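Side-chain contacts in lysin (Enterococcus phage IMEEF1, PDB 6IST), which probably cleaves the peptidoglycan of its enterococcal host through a CHAP-type cysteine peptidase domain, which carries a bound calcium ion: residues 18-23 and 29-34; 171-174 and 180-183. All coordinates share one frame; numbering follows the deposited sequence.

Interaction 1 (18-23 and 29-34); sequences GVDADG and CMDLTV. With CA (calcium ion), chain E.
Three aspartates crowd one calcium ion here, and the carboxylate of Asp-31 does two jobs. Its OD2 is the metal ligand, 2.5 Å from the calcium, while its OD1, also near the ion at 3.0 Å, accepts the backbone N-H of Ala-21, with N and OD1 2.8 Å apart. That N-H comes from above the carboxylate plane, about 50° out of it; the N of Asp-22 adds a weak bond to the same OD1. From the loop, Asp-20 OD1 and Asp-22 OD1 each reach the calcium at 2.4 Å. With CG of Asp-20 swung anti to N (chi1 -178°), its OD1 reaches both the calcium and Gly-23 N, the latter at 3.0 Å, an Asx motif that curls the loop round the ion. Asp-22 OD1 sits 3.1 Å from Asp-31 OD1, an acceptor pair whose mutual repulsion the calcium probably offsets. The carbonyl oxygens of Trp-24 and Gly-26 also bind the ion. Ala-21 CB meets Val-34 CG1 at 3.9 Å, and Val-19 CG2 lies against Leu-32. The loop, which comes after helix 4-13, is held against helix 29-41, which also packs on strand 90-94 through Cys-29 and Thr-33.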
ATOM      1  N   GLY C  18      23.793   0.112  16.637  1.00 27.19           N
ATOM      2  CA  GLY C  18      22.858  -1.001  16.440  1.00 28.92           C
ATOM      3  C   GLY C  18      21.493  -0.454  16.175  1.00 28.54           C
ATOM      4  O   GLY C  18      21.190   0.653  16.609  1.00 28.74           O
ATOM      5  N   VAL C  19      20.688  -1.210  15.443  1.00 26.98           N
ATOM      6  CA  VAL C  19      19.317  -0.879  15.214  1.00 26.15           C
ATOM      7  C   VAL C  19      18.437  -1.950  15.749  1.00 25.76           C
ATOM      8  O   VAL C  19      18.780  -3.113  15.683  1.00 20.68           O
ATOM      9  CB  VAL C  19      18.983  -0.594  13.752  1.00 28.13           C
ATOM     10  CG1 VAL C  19      19.549   0.782  13.412  1.00 32.15           C
ATOM     11  CG2 VAL C  19      19.476  -1.641  12.796  1.00 27.18           C
ATOM     12  N   ASP C  20      17.300  -1.531  16.329  1.00 27.00           N
ATOM     13  CA  ASP C  20      16.316  -2.439  16.909  1.00 28.99           C
ATOM     14  C   ASP C  20      15.031  -2.172  16.142  1.00 27.46           C
ATOM     15  O   ASP C  20      14.422  -1.153  16.346  1.00 33.13           O
ATOM     16  CB  ASP C  20      16.096  -2.148  18.422  1.00 30.07           C
ATOM     17  CG  ASP C  20      15.089  -3.129  19.092  1.00 34.72           C
ATOM     18  OD1 ASP C  20      14.567  -4.057  18.398  1.00 28.12           O
ATOM     19  OD2 ASP C  20      14.823  -2.998  20.314  1.00 37.50           O
ATOM     20  N   ALA C  21      14.637  -3.081  15.265  1.00 25.94           N
ATOM     21  CA  ALA C  21      13.486  -2.863  14.386  1.00 28.69           C
ATOM     22  C   ALA C  21      12.183  -3.316  14.988  1.00 30.51           C
ATOM     23  O   ALA C  21      11.136  -2.856  14.582  1.00 35.74           O
ATOM     24  CB  ALA C  21      13.693  -3.560  13.048  1.00 28.62           C
ATOM     25  N   ASP C  22      12.247  -4.183  15.966  1.00 27.87           N
ATOM     26  CA  ASP C  22      11.057  -4.817  16.428  1.00 28.14           C
ATOM     27  C   ASP C  22      10.733  -4.624  17.874  1.00 27.38           C
ATOM     28  O   ASP C  22       9.645  -5.009  18.263  1.00 25.75           O
ATOM     29  CB  ASP C  22      11.100  -6.277  16.072  1.00 28.08           C
ATOM     30  CG  ASP C  22      12.136  -7.061  16.836  1.00 29.87           C
ATOM     31  OD1 ASP C  22      12.982  -6.482  17.614  1.00 25.10           O
ATOM     32  OD2 ASP C  22      12.102  -8.313  16.681  1.00 32.62           O
ATOM     33  N   GLY C  23      11.619  -4.015  18.658  1.00 23.21           N
ATOM     34  CA  GLY C  23      11.336  -3.840  20.087  1.00 24.02           C
ATOM     35  C   GLY C  23      11.481  -5.068  20.930  1.00 25.41           C
ATOM     36  O   GLY C  23      10.942  -5.062  22.039  1.00 23.64           O
ATOM     37  N   CYS C  29      20.360 -10.005  14.870  1.00 17.75           N
ATOM     38  CA  CYS C  29      20.783 -10.044  13.449  1.00 16.26           C
ATOM     39  C   CYS C  29      19.693  -9.664  12.467  1.00 17.60           C
ATOM     40  O   CYS C  29      19.906  -8.819  11.537  1.00 15.75           O
ATOM     41  CB  CYS C  29      21.432 -11.324  13.113  1.00 17.93           C
ATOM     42  SG  CYS C  29      20.314 -12.758  12.956  1.00 21.14           S
ATOM     43  N   MET C  30      18.493 -10.198  12.694  1.00 16.85           N
ATOM     44  CA  MET C  30      17.394  -9.877  11.777  1.00 19.52           C
ATOM     45  C   MET C  30      16.997  -8.392  11.799  1.00 21.41           C
ATOM     46  O   MET C  30      16.506  -7.858  10.789  1.00 19.64           O
ATOM     47  CB  MET C  30      16.211 -10.839  12.082  1.00 20.36           C
ATOM     48  CG  MET C  30      15.132 -11.070  11.020  1.00 22.06           C
ATOM     49  SD  MET C  30      15.555 -11.281   9.282  1.00 14.54           S
ATOM     50  CE  MET C  30      13.959 -11.903   8.610  1.00 20.17           C
ATOM     51  N   ASP C  31      17.148  -7.711  12.952  1.00 19.78           N
ATOM     52  CA  ASP C  31      16.904  -6.309  13.053  1.00 22.07           C
ATOM     53  C   ASP C  31      17.623  -5.492  11.987  1.00 20.89           C
ATOM     54  O   ASP C  31      17.058  -4.559  11.496  1.00 19.97           O
ATOM     55  CB  ASP C  31      17.246  -5.751  14.425  1.00 23.43           C
ATOM     56  CG  ASP C  31      16.260  -6.195  15.492  1.00 27.18           C
ATOM     57  OD1 ASP C  31      15.064  -5.844  15.407  1.00 32.94           O
ATOM     58  OD2 ASP C  31      16.690  -6.882  16.428  1.00 28.25           O
ATOM     59  N   LEU C  32      18.884  -5.823  11.688  1.00 16.34           N
ATOM     60  CA  LEU C  32      19.603  -5.066  10.689  1.00 19.67           C
ATOM     61  C   LEU C  32      19.018  -5.262   9.307  1.00 18.88           C
ATOM     62  O   LEU C  32      18.752  -4.295   8.575  1.00 20.50           O
ATOM     63  CB  LEU C  32      21.072  -5.531  10.630  1.00 20.54           C
ATOM     64  CG  LEU C  32      21.917  -4.813   9.573  1.00 24.71           C
ATOM     65  CD1 LEU C  32      21.815  -3.335   9.846  1.00 28.02           C
ATOM     66  CD2 LEU C  32      23.354  -5.260   9.697  1.00 29.25           C
ATOM     67  N   THR C  33      18.784  -6.527   8.954  1.00 18.52           N
ATOM     68  CA  THR C  33      18.257  -6.862   7.636  1.00 18.87           C
ATOM     69  C   THR C  33      16.901  -6.232   7.494  1.00 16.57           C
ATOM     70  O   THR C  33      16.564  -5.687   6.452  1.00 18.17           O
ATOM     71  CB  THR C  33      18.202  -8.413   7.473  1.00 20.65           C
ATOM     72  OG1 THR C  33      19.571  -8.880   7.255  1.00 19.69           O
ATOM     73  CG2 THR C  33      17.339  -8.859   6.288  1.00 21.10           C
ATOM     74  N   VAL C  34      16.098  -6.307   8.534  1.00 15.96           N
ATOM     75  CA  VAL C  34      14.749  -5.735   8.429  1.00 16.35           C
ATOM     76  C   VAL C  34      14.803  -4.199   8.306  1.00 18.11           C
ATOM     77  O   VAL C  34      14.125  -3.650   7.481  1.00 20.17           O
ATOM     78  CB  VAL C  34      13.858  -6.099   9.627  1.00 17.44           C
ATOM     79  CG1 VAL C  34      12.620  -5.215   9.673  1.00 17.53           C
ATOM     80  CG2 VAL C  34      13.570  -7.582   9.571  1.00 22.12           C
TER
HETATM   81 CA    CA E 301      15.227  -6.317  18.360  1.00 41.27          CA

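Interaction 2 (171-174 and 180-183); sequences YYKR and TEQW
Tyr-171 lays one face of its ring over Trp-183, with Trp-183 CB 3.6 Å from the ring centroid in a CH-pi contact. The indole runs nearly parallel to the phenol, planes 4° apart, but slid aside so that the rings barely overlap. A chi1 of 68° folds the Tyr-171 ring across the strand pair toward its neighbour. On this same face, Trp-183 NE1 gives its hydrogen to Glu-181 OE1 at 2.8 Å, the carboxylate oxygen lying at the indole edge and met on its anti side. Lys-173 runs extended alongside; a water joins its NZ to Glu-181 OE1, while Glu-229 forms its direct salt bridge. The other face carries Tyr-172, whose CE1 comes 3.3 Å from Gln-182 OE1, with a second water linking that oxygen to Tyr-172 OH. There too Thr-180 OG1 lies at the guanidinium edge of Arg-174, close to its plane, and accepts from NH1 at 2.9 Å. Backbone bonds between Tyr-171 and Trp-183 and between Lys-173 and Glu-181 zip up this antiparallel hairpin inside a five-stranded sheet. Two donors at OE1, an indole N-H and a water, would favour the charged carboxylate of Glu-181 and probably limit that group's rotation.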
ATOM      1  N   TYR C 171      -0.230  -7.351   0.427  1.00 17.26           N
ATOM      2  CA  TYR C 171       0.198  -7.659   1.768  1.00 18.59           C
ATOM      3  C   TYR C 171       0.198  -9.141   1.887  1.00 18.31           C
ATOM      4  O   TYR C 171      -0.460  -9.850   1.084  1.00 17.55           O
ATOM      5  CB  TYR C 171      -0.611  -6.972   2.881  1.00 18.09           C
ATOM      6  CG  TYR C 171      -2.024  -7.437   3.012  1.00 22.81           C
ATOM      7  CD1 TYR C 171      -2.332  -8.582   3.757  1.00 23.13           C
ATOM      8  CD2 TYR C 171      -3.048  -6.769   2.355  1.00 23.66           C
ATOM      9  CE1 TYR C 171      -3.625  -9.039   3.833  1.00 23.37           C
ATOM     10  CE2 TYR C 171      -4.363  -7.204   2.466  1.00 23.30           C
ATOM     11  CZ  TYR C 171      -4.643  -8.334   3.199  1.00 23.06           C
ATOM     12  OH  TYR C 171      -5.991  -8.776   3.236  1.00 24.62           O
ATOM     13  N   TYR C 172       0.969  -9.631   2.850  1.00 17.50           N
ATOM     14  CA  TYR C 172       1.008 -11.062   3.082  1.00 17.05           C
ATOM     15  C   TYR C 172       0.374 -11.328   4.372  1.00 17.13           C
ATOM     16  O   TYR C 172       0.465 -10.572   5.303  1.00 19.51           O
ATOM     17  CB  TYR C 172       2.381 -11.680   3.110  1.00 18.21           C
ATOM     18  CG  TYR C 172       3.273 -11.419   1.955  1.00 18.08           C
ATOM     19  CD1 TYR C 172       2.800 -11.127   0.692  1.00 20.06           C
ATOM     20  CD2 TYR C 172       4.625 -11.544   2.106  1.00 20.75           C
ATOM     21  CE1 TYR C 172       3.680 -10.905  -0.386  1.00 20.49           C
ATOM     22  CE2 TYR C 172       5.504 -11.344   1.037  1.00 22.07           C
ATOM     23  CZ  TYR C 172       5.035 -11.051  -0.201  1.00 22.50           C
ATOM     24  OH  TYR C 172       5.944 -10.842  -1.248  1.00 24.47           O
ATOM     25  N   LYS C 173      -0.214 -12.518   4.460  1.00 18.83           N
ATOM     26  CA  LYS C 173      -0.880 -12.923   5.733  1.00 21.68           C
ATOM     27  C   LYS C 173      -0.357 -14.314   6.138  1.00 22.64           C
ATOM     28  O   LYS C 173      -0.256 -15.222   5.334  1.00 22.85           O
ATOM     29  CB  LYS C 173      -2.408 -12.953   5.556  1.00 21.32           C
ATOM     30  CG  LYS C 173      -3.224 -13.553   6.702  1.00 22.82           C
ATOM     31  CD  LYS C 173      -4.691 -13.716   6.291  1.00 25.05           C
ATOM     32  CE  LYS C 173      -5.522 -14.142   7.519  1.00 26.21           C
ATOM     33  NZ  LYS C 173      -6.992 -14.102   7.286  1.00 29.74           N
ATOM     34  N   ARG C 174       0.077 -14.411   7.373  1.00 23.97           N
ATOM     35  CA  ARG C 174       0.551 -15.663   7.951  1.00 27.04           C
ATOM     36  C   ARG C 174      -0.659 -16.265   8.634  1.00 25.80           C
ATOM     37  O   ARG C 174      -1.202 -15.687   9.563  1.00 27.01           O
ATOM     38  CB  ARG C 174       1.650 -15.361   8.982  1.00 31.60           C
ATOM     39  CG  ARG C 174       2.327 -16.584   9.545  1.00 36.53           C
ATOM     40  CD  ARG C 174       3.165 -17.263   8.513  1.00 37.10           C
ATOM     41  NE  ARG C 174       3.894 -18.383   9.061  1.00 41.16           N
ATOM     42  CZ  ARG C 174       4.546 -19.284   8.329  1.00 46.46           C
ATOM     43  NH1 ARG C 174       4.539 -19.224   6.987  1.00 44.67           N
ATOM     44  NH2 ARG C 174       5.202 -20.274   8.948  1.00 48.08           N
ATOM     45  N   THR C 180       1.732 -18.813   4.279  1.00 28.42           N
ATOM     46  CA  THR C 180       1.737 -17.402   3.948  1.00 28.07           C
ATOM     47  C   THR C 180       0.966 -17.137   2.635  1.00 26.89           C
ATOM     48  O   THR C 180       1.348 -17.612   1.586  1.00 30.25           O
ATOM     49  CB  THR C 180       3.173 -16.871   3.845  1.00 27.00           C
ATOM     50  OG1 THR C 180       3.891 -17.180   5.061  1.00 27.96           O
ATOM     51  CG2 THR C 180       3.103 -15.300   3.661  1.00 24.66           C
ATOM     52  N   GLU C 181      -0.139 -16.425   2.751  1.00 24.21           N
ATOM     53  CA  GLU C 181      -0.989 -16.000   1.618  1.00 24.77           C
ATOM     54  C   GLU C 181      -0.665 -14.628   1.140  1.00 22.35           C
ATOM     55  O   GLU C 181      -0.354 -13.769   1.947  1.00 22.50           O
ATOM     56  CB  GLU C 181      -2.400 -15.938   2.105  1.00 26.03           C
ATOM     57  CG  GLU C 181      -2.979 -17.301   2.491  1.00 27.39           C
ATOM     58  CD  GLU C 181      -4.395 -17.182   3.080  1.00 29.83           C
ATOM     59  OE1 GLU C 181      -4.890 -16.061   3.422  1.00 27.12           O
ATOM     60  OE2 GLU C 181      -5.010 -18.252   3.277  1.00 33.49           O
ATOM     61  N   GLN C 182      -0.748 -14.391  -0.163  1.00 19.35           N
ATOM     62  CA  GLN C 182      -0.570 -13.061  -0.658  1.00 17.69           C
ATOM     63  C   GLN C 182      -1.979 -12.509  -0.997  1.00 20.68           C
ATOM     64  O   GLN C 182      -2.791 -13.257  -1.637  1.00 19.56           O
ATOM     65  CB  GLN C 182       0.304 -13.072  -1.908  1.00 19.41           C
ATOM     66  CG  GLN C 182       1.695 -13.685  -1.757  1.00 20.47           C
ATOM     67  CD  GLN C 182       2.682 -13.237  -2.799  1.00 23.08           C
ATOM     68  OE1 GLN C 182       2.608 -12.089  -3.324  1.00 22.27           O
ATOM     69  NE2 GLN C 182       3.630 -14.126  -3.125  1.00 25.80           N
ATOM     70  N   TRP C 183      -2.216 -11.235  -0.654  1.00 19.52           N
ATOM     71  CA  TRP C 183      -3.476 -10.569  -0.828  1.00 17.04           C
ATOM     72  C   TRP C 183      -3.277  -9.251  -1.545  1.00 19.87           C
ATOM     73  O   TRP C 183      -2.269  -8.626  -1.343  1.00 21.74           O
ATOM     74  CB  TRP C 183      -4.124 -10.323   0.531  1.00 18.81           C
ATOM     75  CG  TRP C 183      -4.655 -11.537   1.179  1.00 20.18           C
ATOM     76  CD1 TRP C 183      -3.965 -12.484   1.842  1.00 22.60           C
ATOM     77  CD2 TRP C 183      -6.028 -11.933   1.205  1.00 20.30           C
ATOM     78  NE1 TRP C 183      -4.809 -13.471   2.276  1.00 21.37           N
ATOM     79  CE2 TRP C 183      -6.096 -13.137   1.928  1.00 20.89           C
ATOM     80  CE3 TRP C 183      -7.198 -11.367   0.688  1.00 20.36           C
ATOM     81  CZ2 TRP C 183      -7.293 -13.792   2.165  1.00 21.65           C
ATOM     82  CZ3 TRP C 183      -8.403 -11.995   0.947  1.00 21.89           C
ATOM     83  CH2 TRP C 183      -8.447 -13.189   1.695  1.00 19.57           C
TER
HETATM   84  O   HOH W   1       4.697 -10.480  -3.635  1.00 25.33           O
HETATM   85  O   HOH W   2      -6.895 -16.203   5.125  1.00 30.92           O

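Overall arrangement
Interaction 1 closes along the chain before interaction 2 opens, and the two do not touch: their centres lie 22 Å apart and their nearest atoms about 11 Å. The calcium belongs to interaction 1 alone, in the CHAP domain; residues 171-174 and 180-183 form a hairpin away from the metal site, in a sheet that also takes in strand 43-44. The two differ in kind: carboxylates gathered on an ion in interaction 1, paired strands with side chains on both faces in interaction 2. Cys-29, in segment 29-34, fits a Cys-His-Asp triad pattern with His-90 and Asp-108, consistent with a CHAP peptidase active site to which that segment contributes.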